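Local coordinates for protein N-alpha-acetyltransferase (Sulfolobus solfataricus P2, PDB 4R3L) that transfers the acetyl group of acetyl-CoA to the free alpha-amino group at the N-terminus of proteins, with a preference for serine as the first residue, at residues G73-K78 and S82-G87; L138-K141 and K145-K148; V43-E48 and Y65-I70. All blocks are in the same frame, centred on the assembly; numbering follows the deposited sequence.

Overall arrangement
All three contacts reach the mixed beta-sheet of the GNAT fold. Contact 3 packs helix 39-49 on strand 61-72. Contact 1 spans the loop after that strand and the start of the neighbouring strand 83-94. The two touch at I70, whose methyls meet R85, K86 and G87. Contact 2 lies at strand 145-150, outermost within this chain, beside the coenzyme A pocket. Its centre is about 16 Å from that of contact 1 and about 22 Å from that of contact 3. CG2 of V147 packs 3.5 Å from O of N76 in contact 1. Nearest side-chain atoms are about 6 Å apart between K86 and zinc-binding H88, and about 4 Å between M67 and substrate-binding Y37.

Contact 1: residues G73-K78 and S82-G87; sequences GFSNIK and SLVRKG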
loop_
_atom_site.group_PDB
_atom_site.type_symbol
_atom_site.label_atom_id
_atom_site.label_comp_id
_atom_site.label_asym_id
_atom_site.label_seq_id
_atom_site.Cartn_x
_atom_site.Cartn_y
_atom_site.Cartn_z
ATOM N N GLY A 73 8.995 -1.837 -15.285
ATOM C CA GLY A 73 9.807 -3.034 -15.271
ATOM C C GLY A 73 9.014 -4.272 -15.598
ATOM O O GLY A 73 7.868 -4.188 -16.025
ATOM N N PHE A 74 9.639 -5.421 -15.391
ATOM C CA PHE A 74 9.031 -6.683 -15.734
ATOM C C PHE A 74 7.755 -6.930 -14.919
ATOM O O PHE A 74 7.711 -6.713 -13.709
ATOM C CB PHE A 74 10.034 -7.819 -15.545
ATOM C CG PHE A 74 11.193 -7.759 -16.509
ATOM C CD1 PHE A 74 10.984 -7.917 -17.872
ATOM C CD2 PHE A 74 12.475 -7.521 -16.057
ATOM C CE1 PHE A 74 12.046 -7.859 -18.763
ATOM C CE2 PHE A 74 13.545 -7.465 -16.947
ATOM C CZ PHE A 74 13.321 -7.628 -18.302
ATOM N N SER A 75 6.714 -7.359 -15.620
ATOM C CA SER A 75 5.447 -7.727 -15.005
ATOM C C SER A 75 5.626 -8.920 -14.075
ATOM O O SER A 75 6.417 -9.818 -14.359
ATOM C CB SER A 75 4.415 -8.049 -16.088
ATOM O OG SER A 75 3.256 -8.633 -15.522
ATOM N N ASN A 76 4.916 -8.932 -12.952
ATOM C CA ASN A 76 4.974 -10.087 -12.061
ATOM C C ASN A 76 3.702 -10.903 -12.182
ATOM O O ASN A 76 3.449 -11.807 -11.389
ATOM C CB ASN A 76 5.212 -9.658 -10.613
ATOM C CG ASN A 76 4.324 -8.521 -10.193
ATOM O OD1 ASN A 76 3.113 -8.581 -10.368
ATOM N ND2 ASN A 76 4.920 -7.471 -9.638
ATOM N N ILE A 77 2.906 -10.568 -13.189
ATOM C CA ILE A 77 1.722 -11.337 -13.527
ATOM C C ILE A 77 1.980 -12.193 -14.764
ATOM O O ILE A 77 1.623 -13.369 -14.803
ATOM C CB ILE A 77 0.503 -10.432 -13.775
ATOM C CG1 ILE A 77 0.259 -9.535 -12.557
ATOM C CG2 ILE A 77 -0.724 -11.273 -14.077
ATOM C CD1 ILE A 77 -1.048 -8.736 -12.602
ATOM N N LYS A 78 2.626 -11.604 -15.763
ATOM C CA LYS A 78 2.851 -12.289 -17.034
ATOM C C LYS A 78 3.898 -13.402 -16.955
ATOM O O LYS A 78 4.937 -13.261 -16.305
ATOM C CB LYS A 78 3.250 -11.274 -18.105
ATOM C CG LYS A 78 2.064 -10.577 -18.741
ATOM C CD LYS A 78 2.500 -9.426 -19.631
ATOM C CE LYS A 78 1.308 -8.796 -20.329
ATOM N NZ LYS A 78 0.222 -8.453 -19.372
ATOM N N SER A 82 8.021 -9.321 -19.773
ATOM C CA SER A 82 7.268 -8.246 -20.418
ATOM C C SER A 82 7.359 -6.970 -19.579
ATOM O O SER A 82 7.051 -6.999 -18.389
ATOM C CB SER A 82 5.808 -8.666 -20.597
ATOM O OG SER A 82 4.989 -7.572 -20.969
ATOM N N LEU A 83 7.781 -5.862 -20.188
ATOM C CA LEU A 83 7.959 -4.604 -19.455
ATOM C C LEU A 83 6.668 -3.798 -19.330
ATOM O O LEU A 83 6.014 -3.508 -20.325
ATOM C CB LEU A 83 9.028 -3.743 -20.128
ATOM C CG LEU A 83 10.456 -4.290 -20.068
ATOM C CD1 LEU A 83 11.361 -3.551 -21.049
ATOM C CD2 LEU A 83 11.018 -4.201 -18.655
ATOM N N VAL A 84 6.314 -3.428 -18.099
ATOM C CA VAL A 84 5.067 -2.713 -17.829
ATOM C C VAL A 84 5.254 -1.631 -16.761
ATOM O O VAL A 84 6.208 -1.667 -15.979
ATOM C CB VAL A 84 3.952 -3.676 -17.345
ATOM C CG1 VAL A 84 3.609 -4.712 -18.409
ATOM C CG2 VAL A 84 4.366 -4.362 -16.047
ATOM N N ARG A 85 4.345 -0.663 -16.730
ATOM C CA ARG A 85 4.286 0.283 -15.614
ATOM C C ARG A 85 3.531 -0.353 -14.452
ATOM O O ARG A 85 2.451 -0.918 -14.645
ATOM C CB ARG A 85 3.599 1.586 -16.029
ATOM C CG ARG A 85 4.255 2.278 -17.203
ATOM C CD ARG A 85 5.190 3.362 -16.737
ATOM N NE ARG A 85 4.502 4.366 -15.933
ATOM C CZ ARG A 85 5.025 5.550 -15.631
ATOM N NH1 ARG A 85 6.233 5.860 -16.082
ATOM N NH2 ARG A 85 4.347 6.422 -14.889
ATOM N N LYS A 86 4.100 -0.272 -13.251
ATOM C CA LYS A 86 3.543 -0.971 -12.098
ATOM C C LYS A 86 3.320 -0.018 -10.932
ATOM O O LYS A 86 4.164 0.839 -10.661
ATOM C CB LYS A 86 4.483 -2.096 -11.639
ATOM C CG LYS A 86 4.919 -3.062 -12.728
ATOM C CD LYS A 86 5.881 -4.120 -12.184
ATOM C CE LYS A 86 7.305 -3.587 -12.007
ATOM N NZ LYS A 86 8.238 -4.704 -11.675
ATOM N N GLY A 87 2.209 -0.188 -10.221
ATOM C CA GLY A 87 2.017 0.525 -8.973
ATOM C C GLY A 87 2.274 -0.456 -7.845
ATOM O O GLY A 87 1.845 -1.599 -7.892
HETATM O O HOH W 1 7.140 -10.158 -16.862
#
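F74 and L83 meet with the leucine over one face of the phenylalanine ring. Methyl CD2 of L83 sits 3.9 Å from the centroid of the F74 ring, 17° off its normal, a CH-pi contact displaced slightly toward the rim. The CG of F74 lies anti to its own carbonyl carbon (chi1 -67°), which turns a ring face to the L83 methyl. These two form a non-hydrogen-bonded antiparallel pair. On the other face of the sheet, methyl CG2 of V84 comes 3.7 Å from CB of S75. K86 runs across toward the loop and bends at chi3. Its ammonium NZ donates to O of F74 at 2.9 Å, tilted from the carbonyl plane. The arrangement is a beta-hairpin connection between strands 61-72 and 83-94. G73, where the chain turns a corner, pairs with V84 through two backbone bonds: G73 N donates to V84 O at 2.9 Å, and V84 N to G73 O at 2.7 Å. S75 N then donates to S82 O at 2.8 Å. A water links S75 O to S82 N. The hydroxyl of S75 stands anti to its backbone N (chi1 170°) and accepts from the amides of I77 and K78, an ST turn and an ST motif. S75 and S82 both modulate the conformations of the loops and contribute to thermostability. The K78 chain lies against S82, with CD of K78 3.4 Å from OG of S82.

Contact 2: residues L138-K141 and K145-K148; sequences LYEK and KKVK. With COA (coenzyme A), chain C.
E140 and K146 carry the direct contact between the end of helix 133-141 and strand 145-150, the outermost strand of the sheet within this chain. K145 opens the strand. Its CA is the one nearest to E140, 6.5 Å from the E140 CA, but its CB points away from the helix. K146 comes next and reaches back. Its CG is anti to the carbonyl carbon (chi1 -61°), and the chain beyond is extended, which carries its end to the E140 carboxylate. The two side chains approach obliquely. CE of K146 lies 3.3 Å from OE2 of E140, and NZ of K146 makes a salt bridge to the same oxygen at 3.5 Å. One carboxylate oxygen thus meets both the methylene and the ammonium. The ion pair is at the surface, and K146 also makes a cation-pi contact with Y161. V147 and K148 follow. Both face L162, which gives a classic beta bulge.

Y139, E140 and K141 belong to the acetyl-CoA binding site; here L138, Y139 and K141 touch coenzyme A. The OH of Y139 approaches the coenzyme A sulfur S1P to 3.0 Å, with the sulfur at the ring edge and near its plane. K141 sends its CE to within 3.2 Å of ribose oxygen O2B of coenzyme A. CA of L138 lies 3.4 Å from ribose oxygen O4B of the same ligand. L138 packs on helix 103-119, while Y139 reaches L108 of that helix and strand 123-129. Strand 145-150 pairs with strand 160-166, whose M163 touches both Y139 and E140.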
loop_
_atom_site.group_PDB
_atom_site.type_symbol
_atom_site.label_atom_id
_atom_site.label_comp_id
_atom_site.label_asym_id
_atom_site.label_seq_id
_atom_site.Cartn_x
_atom_site.Cartn_y
_atom_site.Cartn_z
ATOM N N LEU A 138 -8.500 -8.907 2.859
ATOM C CA LEU A 138 -8.767 -7.622 2.221
ATOM C C LEU A 138 -8.404 -7.704 0.738
ATOM O O LEU A 138 -9.250 -7.508 -0.138
ATOM C CB LEU A 138 -7.974 -6.517 2.933
ATOM C CG LEU A 138 -7.754 -5.139 2.305
ATOM C CD1 LEU A 138 -9.022 -4.331 2.349
ATOM C CD2 LEU A 138 -6.603 -4.395 3.002
ATOM N N TYR A 139 -7.145 -8.038 0.465
ATOM C CA TYR A 139 -6.647 -8.093 -0.905
ATOM C C TYR A 139 -7.373 -9.123 -1.781
ATOM O O TYR A 139 -7.636 -8.874 -2.961
ATOM C CB TYR A 139 -5.142 -8.383 -0.890
ATOM C CG TYR A 139 -4.343 -7.451 0.005
ATOM C CD1 TYR A 139 -4.648 -6.097 0.103
ATOM C CD2 TYR A 139 -3.286 -7.931 0.758
ATOM C CE1 TYR A 139 -3.901 -5.253 0.923
ATOM C CE2 TYR A 139 -2.555 -7.105 1.576
ATOM C CZ TYR A 139 -2.864 -5.770 1.663
ATOM O OH TYR A 139 -2.103 -4.958 2.484
ATOM N N GLU A 140 -7.685 -10.290 -1.235
ATOM C CA GLU A 140 -8.412 -11.276 -2.039
ATOM C C GLU A 140 -9.832 -10.777 -2.366
ATOM O O GLU A 140 -10.348 -11.019 -3.456
ATOM C CB GLU A 140 -8.455 -12.635 -1.331
ATOM C CG GLU A 140 -7.116 -13.378 -1.368
ATOM C CD GLU A 140 -7.125 -14.656 -0.547
ATOM O OE1 GLU A 140 -8.031 -14.812 0.301
ATOM O OE2 GLU A 140 -6.223 -15.501 -0.749
ATOM N N LYS A 141 -10.440 -10.044 -1.439
ATOM C CA LYS A 141 -11.744 -9.435 -1.704
ATOM C C LYS A 141 -11.678 -8.426 -2.848
ATOM O O LYS A 141 -12.645 -8.258 -3.584
ATOM C CB LYS A 141 -12.297 -8.754 -0.449
ATOM C CG LYS A 141 -13.247 -9.621 0.370
ATOM C CD LYS A 141 -14.383 -8.790 0.960
ATOM C CE LYS A 141 -15.352 -9.650 1.771
ATOM N NZ LYS A 141 -16.032 -10.711 0.966
ATOM N N LYS A 145 -4.486 -11.554 -6.568
ATOM C CA LYS A 145 -4.124 -12.961 -6.578
ATOM C C LYS A 145 -2.716 -13.173 -6.023
ATOM O O LYS A 145 -1.828 -12.364 -6.275
ATOM C CB LYS A 145 -4.208 -13.515 -7.996
ATOM C CG LYS A 145 -5.596 -13.406 -8.622
ATOM C CD LYS A 145 -6.677 -13.923 -7.695
ATOM C CE LYS A 145 -8.050 -13.858 -8.361
ATOM N NZ LYS A 145 -9.162 -14.104 -7.390
ATOM N N LYS A 146 -2.522 -14.252 -5.267
ATOM C CA LYS A 146 -1.181 -14.636 -4.814
ATOM C C LYS A 146 -0.362 -15.104 -6.009
ATOM O O LYS A 146 -0.579 -16.207 -6.499
ATOM C CB LYS A 146 -1.251 -15.747 -3.756
ATOM C CG LYS A 146 -2.009 -15.395 -2.480
ATOM C CD LYS A 146 -2.284 -16.649 -1.640
ATOM C CE LYS A 146 -3.098 -16.319 -0.390
ATOM N NZ LYS A 146 -3.543 -17.528 0.388
ATOM N N VAL A 147 0.565 -14.287 -6.498
ATOM C CA VAL A 147 1.247 -14.616 -7.752
ATOM C C VAL A 147 2.671 -15.134 -7.564
ATOM O O VAL A 147 3.181 -15.848 -8.427
ATOM C CB VAL A 147 1.293 -13.409 -8.734
ATOM C CG1 VAL A 147 -0.110 -12.915 -9.041
ATOM C CG2 VAL A 147 2.125 -12.290 -8.183
ATOM N N LYS A 148 3.312 -14.772 -6.455
ATOM C CA LYS A 148 4.635 -15.305 -6.107
ATOM C C LYS A 148 4.764 -15.473 -4.598
ATOM O O LYS A 148 4.012 -14.879 -3.825
ATOM C CB LYS A 148 5.764 -14.397 -6.618
ATOM C CG LYS A 148 5.790 -14.186 -8.128
ATOM C CD LYS A 148 7.193 -13.898 -8.652
ATOM C CE LYS A 148 7.712 -12.555 -8.180
ATOM N NZ LYS A 148 8.922 -12.136 -8.945
HETATM N N1A COA C . -10.470 -10.701 9.560
HETATM C C2A COA C . -11.073 -11.156 8.442
HETATM N N3A COA C . -11.266 -10.353 7.393
HETATM C C4A COA C . -10.856 -9.047 7.431
HETATM C C5A COA C . -10.235 -8.548 8.566
HETATM C C6A COA C . -10.046 -9.416 9.653
HETATM N N6A COA C . -9.394 -8.935 10.867
HETATM N N7A COA C . -9.932 -7.214 8.321
HETATM C C8A COA C . -10.366 -6.913 7.066
HETATM N N9A COA C . -10.918 -8.012 6.512
HETATM C C1B COA C . -11.530 -8.119 5.178
HETATM C C2B COA C . -12.996 -8.260 5.306
HETATM O O2B COA C . -13.513 -8.972 4.239
HETATM C C3B COA C . -13.455 -6.895 5.209
HETATM O O3B COA C . -14.790 -6.891 4.890
HETATM P P3B COA C . -15.854 -6.741 6.033
HETATM O O7A COA C . -17.206 -6.347 5.441
HETATM O O8A COA C . -15.418 -5.684 6.968
HETATM O O9A COA C . -15.983 -8.038 6.772
HETATM C C4B COA C . -12.609 -6.387 4.115
HETATM O O4B COA C . -11.342 -6.934 4.383
HETATM C C5B COA C . -12.494 -4.921 4.137
HETATM O O5B COA C . -11.725 -4.448 5.207
HETATM P P1A COA C . -11.491 -2.928 5.567
HETATM O O1A COA C . -12.468 -2.458 6.610
HETATM O O2A COA C . -11.539 -2.117 4.338
HETATM O O3A COA C . -10.032 -2.970 6.214
HETATM P P2A COA C . -9.533 -2.127 7.450
HETATM O O4A COA C . -10.038 -2.692 8.768
HETATM O O5A COA C . -9.892 -0.685 7.282
HETATM O O6A COA C . -7.928 -2.234 7.457
HETATM C CBP COA C . -5.847 -3.509 7.477
HETATM C CCP COA C . -7.347 -3.421 7.064
HETATM C CDP COA C . -5.307 -4.861 7.095
HETATM C CEP COA C . -5.104 -2.406 6.726
HETATM C CAP COA C . -5.823 -3.283 8.972
HETATM O OAP COA C . -6.268 -4.418 9.719
HETATM C C9P COA C . -4.463 -2.922 9.537
HETATM O O9P COA C . -4.059 -1.729 9.526
HETATM N N8P COA C . -3.596 -3.915 10.133
HETATM C C7P COA C . -2.281 -3.607 10.689
HETATM C C6P COA C . -1.279 -3.061 9.632
HETATM C C5P COA C . -1.166 -3.968 8.409
HETATM O O5P COA C . -1.012 -5.203 8.591
HETATM N N4P COA C . -1.264 -3.404 7.061
HETATM C C3P COA C . -1.172 -4.266 5.899
HETATM C C2P COA C . 0.168 -4.928 5.604
HETATM S S1P COA C . 0.422 -5.621 4.001
#

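Contact 3: residues V43-E48 and Y65-I70; sequences VEHLKE and YIMPRI
H45 and M67 are brought together by their first torsions. CG of H45 is anti to its own carbonyl carbon (chi1 -75°), which turns the imidazole toward the strand. CG of M67 is anti to its backbone N, the next bond is also extended, and the chain bends only at chi3. This is helix-on-sheet packing within the GNAT fold, between helix 39-49 and strand 61-72. The axes of 43-48 and 65-70 make 67° and approach to 8.4 Å.

The two side chains cross at about a right angle. Sulfur SD of M67 lies 3.8 Å from CB of H45. The same SD sits 4.4 Å from the centroid of the H45 ring, 33° off the normal. This Met-aromatic contact is oblique. F41 and F42 of the helix and F53 of a loop also pack on M67.

The polar end of the imidazole is held within the helix, because ND1 of H45 is hydrogen-bonded to the carbonyl oxygen of F41. An alanine here is likely to open a gap beside the M67 sulfur and leave the F41 carbonyl without this partner. R69 passes the ring edge with its CB, and its NH1 forms a salt bridge to OE2 of E71. M67 and R69 make backbone hydrogen bonds to strand 83-94, R69 to the zinc-binding H88. P68 has its CB directed away from helix 39-49, and its side chain touches M115 of helix 103-119. Its buried carbonyl has no hydrogen-bonding partner: O of P68 lies in the plane of the H45 ring, at its edge, 3.3 Å from CD2 of H45.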
loop_
_atom_site.group_PDB
_atom_site.type_symbol
_atom_site.label_atom_id
_atom_site.label_comp_id
_atom_site.label_asym_id
_atom_site.label_seq_id
_atom_site.Cartn_x
_atom_site.Cartn_y
_atom_site.Cartn_z
ATOM N N VAL A 43 8.779 11.211 3.138
ATOM C CA VAL A 43 8.807 12.468 2.401
ATOM C C VAL A 43 9.075 12.238 0.920
ATOM O O VAL A 43 8.417 12.841 0.065
ATOM C CB VAL A 43 9.867 13.444 2.996
ATOM C CG1 VAL A 43 10.123 14.618 2.049
ATOM C CG2 VAL A 43 9.388 13.935 4.334
ATOM N N GLU A 44 10.012 11.352 0.596
ATOM C CA GLU A 44 10.330 11.149 -0.810
ATOM C C GLU A 44 9.186 10.483 -1.556
ATOM O O GLU A 44 8.941 10.792 -2.714
ATOM C CB GLU A 44 11.607 10.341 -0.966
ATOM C CG GLU A 44 12.803 11.227 -0.623
ATOM C CD GLU A 44 14.126 10.518 -0.705
ATOM O OE1 GLU A 44 14.711 10.260 0.367
ATOM O OE2 GLU A 44 14.597 10.263 -1.834
ATOM N N HIS A 45 8.496 9.557 -0.903
ATOM C CA HIS A 45 7.365 8.917 -1.576
ATOM C C HIS A 45 6.222 9.908 -1.755
ATOM O O HIS A 45 5.503 9.861 -2.760
ATOM C CB HIS A 45 6.904 7.675 -0.799
ATOM C CG HIS A 45 7.818 6.503 -0.956
ATOM N ND1 HIS A 45 9.099 6.489 -0.447
ATOM C CD2 HIS A 45 7.651 5.320 -1.593
ATOM C CE1 HIS A 45 9.681 5.341 -0.753
ATOM N NE2 HIS A 45 8.820 4.610 -1.439
ATOM N N LEU A 46 6.051 10.825 -0.804
ATOM C CA LEU A 46 5.029 11.851 -0.974
ATOM C C LEU A 46 5.406 12.783 -2.134
ATOM O O LEU A 46 4.577 13.089 -2.976
ATOM C CB LEU A 46 4.819 12.639 0.324
ATOM C CG LEU A 46 3.801 13.779 0.262
ATOM C CD1 LEU A 46 2.439 13.242 -0.123
ATOM C CD2 LEU A 46 3.737 14.522 1.586
ATOM N N LYS A 47 6.670 13.200 -2.214
ATOM C CA LYS A 47 7.057 14.103 -3.289
ATOM C C LYS A 47 7.095 13.442 -4.671
ATOM O O LYS A 47 6.776 14.082 -5.669
ATOM C CB LYS A 47 8.411 14.747 -2.966
ATOM C CG LYS A 47 8.311 15.579 -1.697
ATOM C CD LYS A 47 9.406 16.607 -1.548
ATOM C CE LYS A 47 9.161 17.455 -0.295
ATOM N NZ LYS A 47 7.999 18.396 -0.435
ATOM N N GLU A 48 7.475 12.172 -4.739
ATOM C CA GLU A 48 7.587 11.507 -6.030
ATOM C C GLU A 48 6.270 10.883 -6.533
ATOM O O GLU A 48 6.030 10.836 -7.743
ATOM C CB GLU A 48 8.665 10.428 -5.968
ATOM C CG GLU A 48 10.060 10.973 -5.646
ATOM C CD GLU A 48 11.106 9.876 -5.486
ATOM O OE1 GLU A 48 10.727 8.694 -5.400
ATOM O OE2 GLU A 48 12.309 10.200 -5.447
ATOM N N TYR A 65 -3.432 5.289 6.254
ATOM C CA TYR A 65 -2.761 5.831 5.086
ATOM C C TYR A 65 -2.407 4.723 4.129
ATOM O O TYR A 65 -2.370 3.546 4.508
ATOM C CB TYR A 65 -1.492 6.605 5.498
ATOM C CG TYR A 65 -0.403 5.687 5.989
ATOM C CD1 TYR A 65 0.544 5.177 5.115
ATOM C CD2 TYR A 65 -0.337 5.307 7.326
ATOM C CE1 TYR A 65 1.540 4.318 5.561
ATOM C CE2 TYR A 65 0.651 4.441 7.780
ATOM C CZ TYR A 65 1.575 3.942 6.892
ATOM O OH TYR A 65 2.571 3.093 7.335
ATOM N N ILE A 66 -2.114 5.105 2.893
ATOM C CA ILE A 66 -1.529 4.183 1.938
ATOM C C ILE A 66 -0.412 4.899 1.200
ATOM O O ILE A 66 -0.611 5.981 0.660
ATOM C CB ILE A 66 -2.581 3.631 0.937
ATOM C CG1 ILE A 66 -1.927 2.629 -0.027
ATOM C CG2 ILE A 66 -3.283 4.768 0.170
ATOM C CD1 ILE A 66 -2.951 1.885 -0.906
ATOM N N MET A 67 0.771 4.286 1.202
ATOM C CA MET A 67 1.945 4.879 0.565
ATOM C C MET A 67 2.362 4.051 -0.630
ATOM O O MET A 67 2.685 2.877 -0.477
ATOM C CB MET A 67 3.104 4.974 1.577
ATOM C CG MET A 67 4.405 5.391 0.963
ATOM S SD MET A 67 5.624 5.873 2.240
ATOM C CE MET A 67 5.817 4.326 3.127
ATOM N N PRO A 68 2.362 4.659 -1.827
ATOM C CA PRO A 68 2.630 3.958 -3.075
ATOM C C PRO A 68 4.053 4.169 -3.584
ATOM O O PRO A 68 4.752 5.080 -3.126
ATOM C CB PRO A 68 1.636 4.618 -4.034
ATOM C CG PRO A 68 1.747 6.071 -3.627
ATOM C CD PRO A 68 1.922 6.047 -2.095
ATOM N N ARG A 69 4.445 3.337 -4.542
ATOM C CA ARG A 69 5.656 3.555 -5.324
ATOM C C ARG A 69 5.305 3.226 -6.766
ATOM O O ARG A 69 4.629 2.233 -7.021
ATOM C CB ARG A 69 6.806 2.678 -4.823
ATOM C CG ARG A 69 8.111 2.872 -5.567
ATOM C CD ARG A 69 8.996 1.661 -5.334
ATOM N NE ARG A 69 10.408 1.973 -5.449
ATOM C CZ ARG A 69 11.360 1.048 -5.477
ATOM N NH1 ARG A 69 11.026 -0.238 -5.419
ATOM N NH2 ARG A 69 12.634 1.404 -5.570
ATOM N N ILE A 70 5.740 4.053 -7.708
ATOM C CA ILE A 70 5.434 3.815 -9.112
ATOM C C ILE A 70 6.692 3.301 -9.821
ATOM O O ILE A 70 7.776 3.872 -9.651
ATOM C CB ILE A 70 4.923 5.080 -9.811
ATOM C CG1 ILE A 70 3.655 5.603 -9.119
ATOM C CG2 ILE A 70 4.666 4.781 -11.283
ATOM C CD1 ILE A 70 2.507 4.593 -9.149
#